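PDB 6W1G: hydroxyglutarate synthase from Pseudomonas putida, which catalyses the iron(II)-dependent decarboxylation and hydroxylation of 2-oxoadipate to D-2-hydroxyglutarate in D-lysine catabolism. Local coordinates for residues Arg154-Ala166 against Asp178-Phe190. Residues are numbered along the deposited sequence; the frame is centred on the assembly and turned at random.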
ATOM      1  N   ARG A 154      22.773 -11.042  11.782  1.00 29.99           N
ATOM      2  CA  ARG A 154      22.779  -9.674  11.284  1.00 24.71           C
ATOM      3  C   ARG A 154      21.976  -8.768  12.220  1.00 21.52           C
ATOM      4  O   ARG A 154      21.060  -9.211  12.932  1.00 23.17           O
ATOM      5  CB  ARG A 154      22.242  -9.608   9.863  1.00 24.33           C
ATOM      6  CG  ARG A 154      20.739  -9.715   9.724  1.00 22.87           C
ATOM      7  CD  ARG A 154      20.372  -9.661   8.251  1.00 20.69           C
ATOM      8  NE  ARG A 154      18.927  -9.612   8.085  1.00 19.04           N
ATOM      9  CZ  ARG A 154      18.293  -9.472   6.925  1.00 18.46           C
ATOM     10  NH1 ARG A 154      18.989  -9.344   5.811  1.00 21.23           N
ATOM     11  NH2 ARG A 154      16.964  -9.444   6.896  1.00 18.12           N
ATOM     12  N   GLN A 155      22.314  -7.476  12.200  1.00 20.66           N
ATOM     13  CA  GLN A 155      21.619  -6.452  12.979  1.00 18.48           C
ATOM     14  C   GLN A 155      21.181  -5.324  12.050  1.00 17.02           C
ATOM     15  O   GLN A 155      21.978  -4.444  11.717  1.00 21.77           O
ATOM     16  CB  GLN A 155      22.500  -5.891  14.083  1.00 23.82           C
ATOM     17  CG  GLN A 155      21.881  -4.695  14.831  1.00 29.26           C
ATOM     18  CD  GLN A 155      20.493  -4.962  15.428  1.00 30.28           C
ATOM     19  OE1 GLN A 155      19.488  -4.639  14.815  1.00 25.32           O
ATOM     20  NE2 GLN A 155      20.447  -5.526  16.633  1.00 33.90           N
ATOM     21  N   ILE A 156      19.922  -5.342  11.636  1.00 14.01           N
ATOM     22  CA  ILE A 156      19.466  -4.408  10.614  1.00 14.38           C
ATOM     23  C   ILE A 156      19.127  -3.018  11.119  1.00 13.00           C
ATOM     24  O   ILE A 156      18.929  -2.117  10.312  1.00 15.10           O
ATOM     25  CB  ILE A 156      18.287  -5.011   9.829  1.00 14.12           C
ATOM     26  CG1 ILE A 156      17.019  -5.099  10.675  1.00 13.45           C
ATOM     27  CG2 ILE A 156      18.685  -6.360   9.200  1.00 15.72           C
ATOM     28  CD1 ILE A 156      15.804  -5.483   9.869  1.00 14.59           C
ATOM     29  N   PHE A 157      19.023  -2.796  12.418  1.00 12.39           N
ATOM     30  CA  PHE A 157      18.701  -1.512  12.997  1.00 12.96           C
ATOM     31  C   PHE A 157      19.922  -0.900  13.655  1.00 13.40           C
ATOM     32  O   PHE A 157      20.679  -1.604  14.345  1.00 16.49           O
ATOM     33  CB  PHE A 157      17.647  -1.663  14.067  1.00 14.54           C
ATOM     34  CG  PHE A 157      16.420  -2.395  13.593  1.00 14.68           C
ATOM     35  CD1 PHE A 157      15.505  -1.795  12.752  1.00 15.06           C
ATOM     36  CD2 PHE A 157      16.228  -3.737  13.934  1.00 16.27           C
ATOM     37  CE1 PHE A 157      14.378  -2.518  12.314  1.00 17.33           C
ATOM     38  CE2 PHE A 157      15.131  -4.445  13.501  1.00 17.24           C
ATOM     39  CZ  PHE A 157      14.214  -3.853  12.708  1.00 16.49           C
ATOM     40  N   THR A 158      20.113   0.400  13.466  1.00 12.64           N
ATOM     41  CA  THR A 158      21.188   1.056  14.185  1.00 12.54           C
ATOM     42  C   THR A 158      20.855   1.137  15.664  1.00 11.91           C
ATOM     43  O   THR A 158      19.696   1.161  16.081  1.00 12.18           O
ATOM     44  CB  THR A 158      21.497   2.451  13.661  1.00 13.72           C
ATOM     45  OG1 THR A 158      20.433   3.328  14.030  1.00 13.74           O
ATOM     46  CG2 THR A 158      21.700   2.469  12.146  1.00 15.72           C
ATOM     47  N   SER A 159      21.908   1.164  16.478  1.00 13.24           N
ATOM     48  CA  SER A 159      21.699   1.289  17.907  1.00 13.03           C
ATOM     49  C   SER A 159      20.947   2.573  18.249  1.00 12.41           C
ATOM     50  O   SER A 159      20.106   2.571  19.171  1.00 12.85           O
ATOM     51  CB  SER A 159      23.029   1.217  18.654  1.00 15.84           C
ATOM     52  OG  SER A 159      23.564  -0.085  18.581  1.00 19.81           O
ATOM     53  N   ARG A 160      21.241   3.668  17.538  1.00 11.87           N
ATOM     54  CA  ARG A 160      20.548   4.922  17.817  1.00 11.54           C
ATOM     55  C   ARG A 160      19.050   4.808  17.479  1.00 11.11           C
ATOM     56  O   ARG A 160      18.198   5.320  18.215  1.00 11.96           O
ATOM     57  CB  ARG A 160      21.192   6.087  17.063  1.00 12.29           C
ATOM     58  CG  ARG A 160      20.692   7.445  17.512  1.00 13.22           C
ATOM     59  CD  ARG A 160      21.321   7.834  18.855  1.00 14.53           C
ATOM     60  NE  ARG A 160      20.749   9.110  19.313  1.00 14.35           N
ATOM     61  CZ  ARG A 160      19.880   9.250  20.308  1.00 13.73           C
ATOM     62  NH1 ARG A 160      19.498   8.202  21.051  1.00 14.33           N
ATOM     63  NH2 ARG A 160      19.378  10.441  20.546  1.00 14.89           N
ATOM     64  N   ALA A 161      18.716   4.132  16.373  1.00 11.02           N
ATOM     65  CA  ALA A 161      17.295   3.918  16.090  1.00 11.48           C
ATOM     66  C   ALA A 161      16.612   3.191  17.236  1.00 10.99           C
ATOM     67  O   ALA A 161      15.511   3.547  17.639  1.00 11.81           O
ATOM     68  CB  ALA A 161      17.118   3.156  14.781  1.00 11.74           C
ATOM     69  N   LEU A 162      17.229   2.106  17.715  1.00 11.28           N
ATOM     70  CA  LEU A 162      16.641   1.321  18.792  1.00 11.38           C
ATOM     71  C   LEU A 162      16.481   2.154  20.060  1.00 10.94           C
ATOM     72  O   LEU A 162      15.464   2.057  20.753  1.00 12.29           O
ATOM     73  CB  LEU A 162      17.486   0.074  19.042  1.00 12.51           C
ATOM     74  CG  LEU A 162      17.522  -0.913  17.880  1.00 12.88           C
ATOM     75  CD1 LEU A 162      18.526  -2.018  18.193  1.00 15.88           C
ATOM     76  CD2 LEU A 162      16.139  -1.479  17.574  1.00 14.68           C
ATOM     77  N   GLU A 163      17.460   3.023  20.347  1.00 11.19           N
ATOM     78  CA  GLU A 163      17.355   3.894  21.508  1.00 11.97           C
ATOM     79  C   GLU A 163      16.158   4.819  21.384  1.00 10.87           C
ATOM     80  O   GLU A 163      15.432   5.048  22.356  1.00 11.52           O
ATOM     81  CB  GLU A 163      18.629   4.722  21.652  1.00 12.12           C
ATOM     82  CG  GLU A 163      19.831   3.949  22.094  1.00 13.41           C
ATOM     83  CD  GLU A 163      21.120   4.721  22.005  1.00 13.28           C
ATOM     84  OE1 GLU A 163      21.180   5.905  21.568  1.00 14.44           O
ATOM     85  OE2 GLU A 163      22.143   4.107  22.362  1.00 17.30           O
ATOM     86  N   LEU A 164      15.964   5.404  20.186  1.00 11.50           N
ATOM     87  CA  LEU A 164      14.898   6.385  20.033  1.00 11.22           C
ATOM     88  C   LEU A 164      13.527   5.719  20.010  1.00 10.85           C
ATOM     89  O   LEU A 164      12.559   6.308  20.513  1.00 11.20           O
ATOM     90  CB  LEU A 164      15.141   7.206  18.773  1.00 10.84           C
ATOM     91  CG  LEU A 164      16.284   8.213  18.909  1.00 12.88           C
ATOM     92  CD1 LEU A 164      16.743   8.729  17.539  1.00 13.95           C
ATOM     93  CD2 LEU A 164      15.826   9.385  19.782  1.00 16.34           C
ATOM     94  N   ILE A 165      13.418   4.489  19.513  1.00 10.77           N
ATOM     95  CA  ILE A 165      12.179   3.715  19.624  1.00 10.86           C
ATOM     96  C   ILE A 165      11.826   3.498  21.093  1.00 10.36           C
ATOM     97  O   ILE A 165      10.697   3.743  21.549  1.00 11.50           O
ATOM     98  CB  ILE A 165      12.293   2.382  18.884  1.00 11.65           C
ATOM     99  CG1 ILE A 165      12.435   2.616  17.373  1.00 13.20           C
ATOM    100  CG2 ILE A 165      11.090   1.513  19.144  1.00 14.01           C
ATOM    101  CD1 ILE A 165      12.851   1.390  16.604  1.00 16.24           C
ATOM    102  N   ALA A 166      12.817   3.073  21.885  1.00 10.70           N
ATOM    103  CA  ALA A 166      12.585   2.828  23.311  1.00 12.20           C
ATOM    104  C   ALA A 166      12.210   4.118  24.029  1.00 11.00           C
ATOM    105  O   ALA A 166      11.325   4.132  24.906  1.00 12.27           O
ATOM    106  CB  ALA A 166      13.809   2.157  23.928  1.00 13.18           C
ATOM    107  N   ASP A 178      14.645  15.081  18.088  1.00 15.76           N
ATOM    108  CA  ASP A 178      14.766  13.637  18.211  1.00 14.62           C
ATOM    109  C   ASP A 178      14.011  12.937  17.094  1.00 13.24           C
ATOM    110  O   ASP A 178      14.458  11.890  16.623  1.00 13.33           O
ATOM    111  CB  ASP A 178      14.296  13.148  19.583  1.00 13.46           C
ATOM    112  CG  ASP A 178      15.251  13.533  20.690  1.00 16.73           C
ATOM    113  OD1 ASP A 178      16.405  13.955  20.396  1.00 20.47           O
ATOM    114  OD2 ASP A 178      14.834  13.453  21.866  1.00 16.07           O
ATOM    115  N   ALA A 179      12.873  13.500  16.642  1.00 12.94           N
ATOM    116  CA  ALA A 179      12.164  12.910  15.511  1.00 13.59           C
ATOM    117  C   ALA A 179      13.000  12.970  14.244  1.00 13.80           C
ATOM    118  O   ALA A 179      12.988  12.031  13.436  1.00 14.08           O
ATOM    119  CB  ALA A 179      10.821  13.592  15.298  1.00 13.86           C
ATOM    120  N   GLU A 180      13.686  14.099  14.005  1.00 16.01           N
ATOM    121  CA  GLU A 180      14.575  14.196  12.850  1.00 17.26           C
ATOM    122  C   GLU A 180      15.707  13.168  12.922  1.00 15.85           C
ATOM    123  O   GLU A 180      16.021  12.498  11.929  1.00 15.16           O
ATOM    124  CB  GLU A 180      15.127  15.596  12.661  1.00 19.72           C
ATOM    125  CG  GLU A 180      15.879  15.692  11.309  1.00 27.52           C
ATOM    126  CD  GLU A 180      15.132  14.976  10.156  1.00 36.90           C
ATOM    127  OE1 GLU A 180      13.979  15.366   9.882  1.00 40.76           O
ATOM    128  OE2 GLU A 180      15.674  14.019   9.553  1.00 33.84           O
ATOM    129  N   THR A 181      16.309  12.995  14.108  1.00 14.66           N
ATOM    130  CA  THR A 181      17.338  11.982  14.259  1.00 14.44           C
ATOM    131  C   THR A 181      16.758  10.601  14.001  1.00 12.44           C
ATOM    132  O   THR A 181      17.372   9.765  13.325  1.00 13.51           O
ATOM    133  CB  THR A 181      17.961  12.063  15.649  1.00 14.99           C
ATOM    134  OG1 THR A 181      18.476  13.383  15.851  1.00 17.51           O
ATOM    135  CG2 THR A 181      19.065  11.020  15.834  1.00 15.46           C
ATOM    136  N   PHE A 182      15.575  10.347  14.545  1.00 11.55           N
ATOM    137  CA  PHE A 182      14.895   9.072  14.322  1.00 11.32           C
ATOM    138  C   PHE A 182      14.715   8.773  12.828  1.00 11.63           C
ATOM    139  O   PHE A 182      14.951   7.646  12.379  1.00 11.85           O
ATOM    140  CB  PHE A 182      13.543   9.038  15.067  1.00 11.53           C
ATOM    141  CG  PHE A 182      12.712   7.850  14.712  1.00 10.90           C
ATOM    142  CD1 PHE A 182      12.942   6.603  15.266  1.00 11.80           C
ATOM    143  CD2 PHE A 182      11.751   7.972  13.720  1.00 12.23           C
ATOM    144  CE1 PHE A 182      12.155   5.526  14.833  1.00 12.70           C
ATOM    145  CE2 PHE A 182      10.986   6.914  13.336  1.00 13.59           C
ATOM    146  CZ  PHE A 182      11.199   5.705  13.880  1.00 12.69           C
ATOM    147  N   VAL A 183      14.232   9.768  12.058  1.00 11.87           N
ATOM    148  CA  VAL A 183      14.001   9.527  10.642  1.00 12.68           C
ATOM    149  C   VAL A 183      15.297   9.146   9.965  1.00 12.93           C
ATOM    150  O   VAL A 183      15.341   8.198   9.184  1.00 13.30           O
ATOM    151  CB  VAL A 183      13.334  10.767  10.013  1.00 12.96           C
ATOM    152  CG1 VAL A 183      13.415  10.692   8.500  1.00 13.80           C
ATOM    153  CG2 VAL A 183      11.880  10.856  10.488  1.00 14.21           C
ATOM    154  N   GLN A 184      16.371   9.859  10.285  1.00 12.29           N
ATOM    155  CA  GLN A 184      17.629   9.557   9.622  1.00 13.50           C
ATOM    156  C   GLN A 184      18.156   8.185  10.014  1.00 13.02           C
ATOM    157  O   GLN A 184      18.717   7.456   9.173  1.00 14.46           O
ATOM    158  CB  GLN A 184      18.623  10.651   9.923  1.00 17.76           C
ATOM    159  CG  GLN A 184      18.283  11.971   9.162  1.00 21.68           C
ATOM    160  CD  GLN A 184      17.995  11.865   7.616  1.00 23.97           C
ATOM    161  OE1 GLN A 184      18.739  11.226   6.846  1.00 26.32           O
ATOM    162  NE2 GLN A 184      16.896  12.493   7.180  1.00 25.60           N
ATOM    163  N   GLU A 185      18.032   7.833  11.293  1.00 11.75           N
ATOM    164  CA  GLU A 185      18.523   6.540  11.730  1.00 12.43           C
ATOM    165  C   GLU A 185      17.696   5.411  11.181  1.00 12.23           C
ATOM    166  O   GLU A 185      18.226   4.367  10.797  1.00 14.04           O
ATOM    167  CB  GLU A 185      18.588   6.509  13.252  1.00 12.78           C
ATOM    168  CG  GLU A 185      19.615   7.415  13.841  1.00 16.24           C
ATOM    169  CD  GLU A 185      21.069   7.000  13.555  1.00 17.56           C
ATOM    170  OE1 GLU A 185      21.335   5.811  13.282  1.00 17.47           O
ATOM    171  OE2 GLU A 185      21.952   7.883  13.646  1.00 22.31           O
ATOM    172  N   ALA A 186      16.384   5.584  11.178  1.00 13.11           N
ATOM    173  CA  ALA A 186      15.503   4.566  10.607  1.00 13.68           C
ATOM    174  C   ALA A 186      15.786   4.346   9.134  1.00 13.91           C
ATOM    175  O   ALA A 186      15.729   3.219   8.646  1.00 14.57           O
ATOM    176  CB  ALA A 186      14.053   4.989  10.771  1.00 15.34           C
ATOM    177  N   LEU A 187      16.076   5.424   8.406  1.00 15.25           N
ATOM    178  CA  LEU A 187      16.298   5.303   6.978  1.00 16.93           C
ATOM    179  C   LEU A 187      17.471   4.393   6.666  1.00 16.42           C
ATOM    180  O   LEU A 187      17.463   3.710   5.638  1.00 16.69           O
ATOM    181  CB  LEU A 187      16.556   6.699   6.434  1.00 21.77           C
ATOM    182  CG  LEU A 187      16.410   6.959   4.944  1.00 25.87           C
ATOM    183  CD1 LEU A 187      15.012   6.712   4.527  1.00 30.00           C
ATOM    184  CD2 LEU A 187      16.827   8.393   4.663  1.00 25.25           C
ATOM    185  N   HIS A 188      18.475   4.351   7.551  1.00 16.19           N
ATOM    186  CA  HIS A 188      19.610   3.500   7.284  1.00 17.56           C
ATOM    187  C   HIS A 188      19.213   2.042   7.102  1.00 16.29           C
ATOM    188  O   HIS A 188      19.858   1.303   6.342  1.00 17.99           O
ATOM    189  CB  HIS A 188      20.613   3.616   8.427  1.00 19.57           C
ATOM    190  CG  HIS A 188      21.322   4.921   8.513  1.00 22.98           C
ATOM    191  ND1 HIS A 188      21.836   5.578   7.410  1.00 25.85           N
ATOM    192  CD2 HIS A 188      21.663   5.667   9.589  1.00 24.96           C
ATOM    193  CE1 HIS A 188      22.444   6.685   7.807  1.00 25.60           C
ATOM    194  NE2 HIS A 188      22.358   6.759   9.127  1.00 27.09           N
ATOM    195  N   THR A 189      18.130   1.613   7.766  1.00 13.77           N
ATOM    196  CA  THR A 189      17.695   0.227   7.677  1.00 14.08           C
ATOM    197  C   THR A 189      17.382  -0.164   6.254  1.00 13.18           C
ATOM    198  O   THR A 189      17.520  -1.338   5.905  1.00 15.38           O
ATOM    199  CB  THR A 189      16.498   0.013   8.586  1.00 14.23           C
ATOM    200  OG1 THR A 189      16.907   0.279   9.916  1.00 22.09           O
ATOM    201  CG2 THR A 189      16.009  -1.385   8.594  1.00 15.23           C
ATOM    202  N   PHE A 190      16.946   0.804   5.436  1.00 12.88           N
ATOM    203  CA  PHE A 190      16.348   0.544   4.131  1.00 12.87           C
ATOM    204  C   PHE A 190      17.219   0.958   2.962  1.00 12.75           C
ATOM    205  O   PHE A 190      16.801   0.831   1.802  1.00 13.02           O
ATOM    206  CB  PHE A 190      15.002   1.261   4.069  1.00 12.49           C
ATOM    207  CG  PHE A 190      14.128   0.932   5.255  1.00 12.07           C
ATOM    208  CD1 PHE A 190      13.656  -0.358   5.443  1.00 13.69           C
ATOM    209  CD2 PHE A 190      13.897   1.860   6.238  1.00 12.33           C
ATOM    210  CE1 PHE A 190      12.925  -0.685   6.527  1.00 15.87           C
ATOM    211  CE2 PHE A 190      13.129   1.530   7.353  1.00 12.58           C
ATOM    212  CZ  PHE A 190      12.647   0.249   7.495  1.00 13.77           C
TER
HETATM  213  O   HOH W   1      19.664  -2.657   7.500  1.00 26.63           O
HETATM  214  O   HOH W   2      18.185   1.711  11.714  1.00 16.88           O
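Thr158 donates its hydroxyl proton to Glu185, with 2.7 Å between Thr158 OG1 and Glu185 OE1. The oxygen is met on its anti side, 24° out of the carboxylate plane. The same Thr158 OG1 accepts from Ala161 N at 3.0 Å, the N-cap bond of helix 159-171. A chi1 of 72° sets this hydroxyl between the backbone N and the carbonyl carbon, where it can serve both partners. Glu185 thus grips the N-cap hydroxyl from the partner helix. Its bent chain crosses Arg160 at about a right angle, and the contact there is with the aliphatic CB and CG of Arg160. The Arg160 guanidinium turns instead to Glu163, in a salt bridge.

Two waters bridge the segments, one at the cap and one by the preceding loop. The loop water donates to both Ile156 O and Thr189 O. The cap water accepts from Thr158 N, donates to Glu185 O and lies 2.6 Å from Thr189 OG1.

Apolar contacts fill the other end. Leu164 CD1 reaches Thr181 CG2 at 3.7 Å and also touches Phe182 CB, while its CD2 meets Asp178 CB. Ile165 CG1 comes to the edge of the Phe182 ring, 3.9 Å from CE1. Between the two ends, Ala161 CB and Glu185 CB are 4.0 Å apart. The axes of segments 159-166 and 178-188 come within 8.5 Å and cross at -133°.

Helix 78-90 touches Phe157 and Ile165, and helix 9-27 touches Ala179 and Leu187. Helices 159-171 and 176-188 form a helical hairpin with a short connection and an N-cap threonine tied to the partner helix.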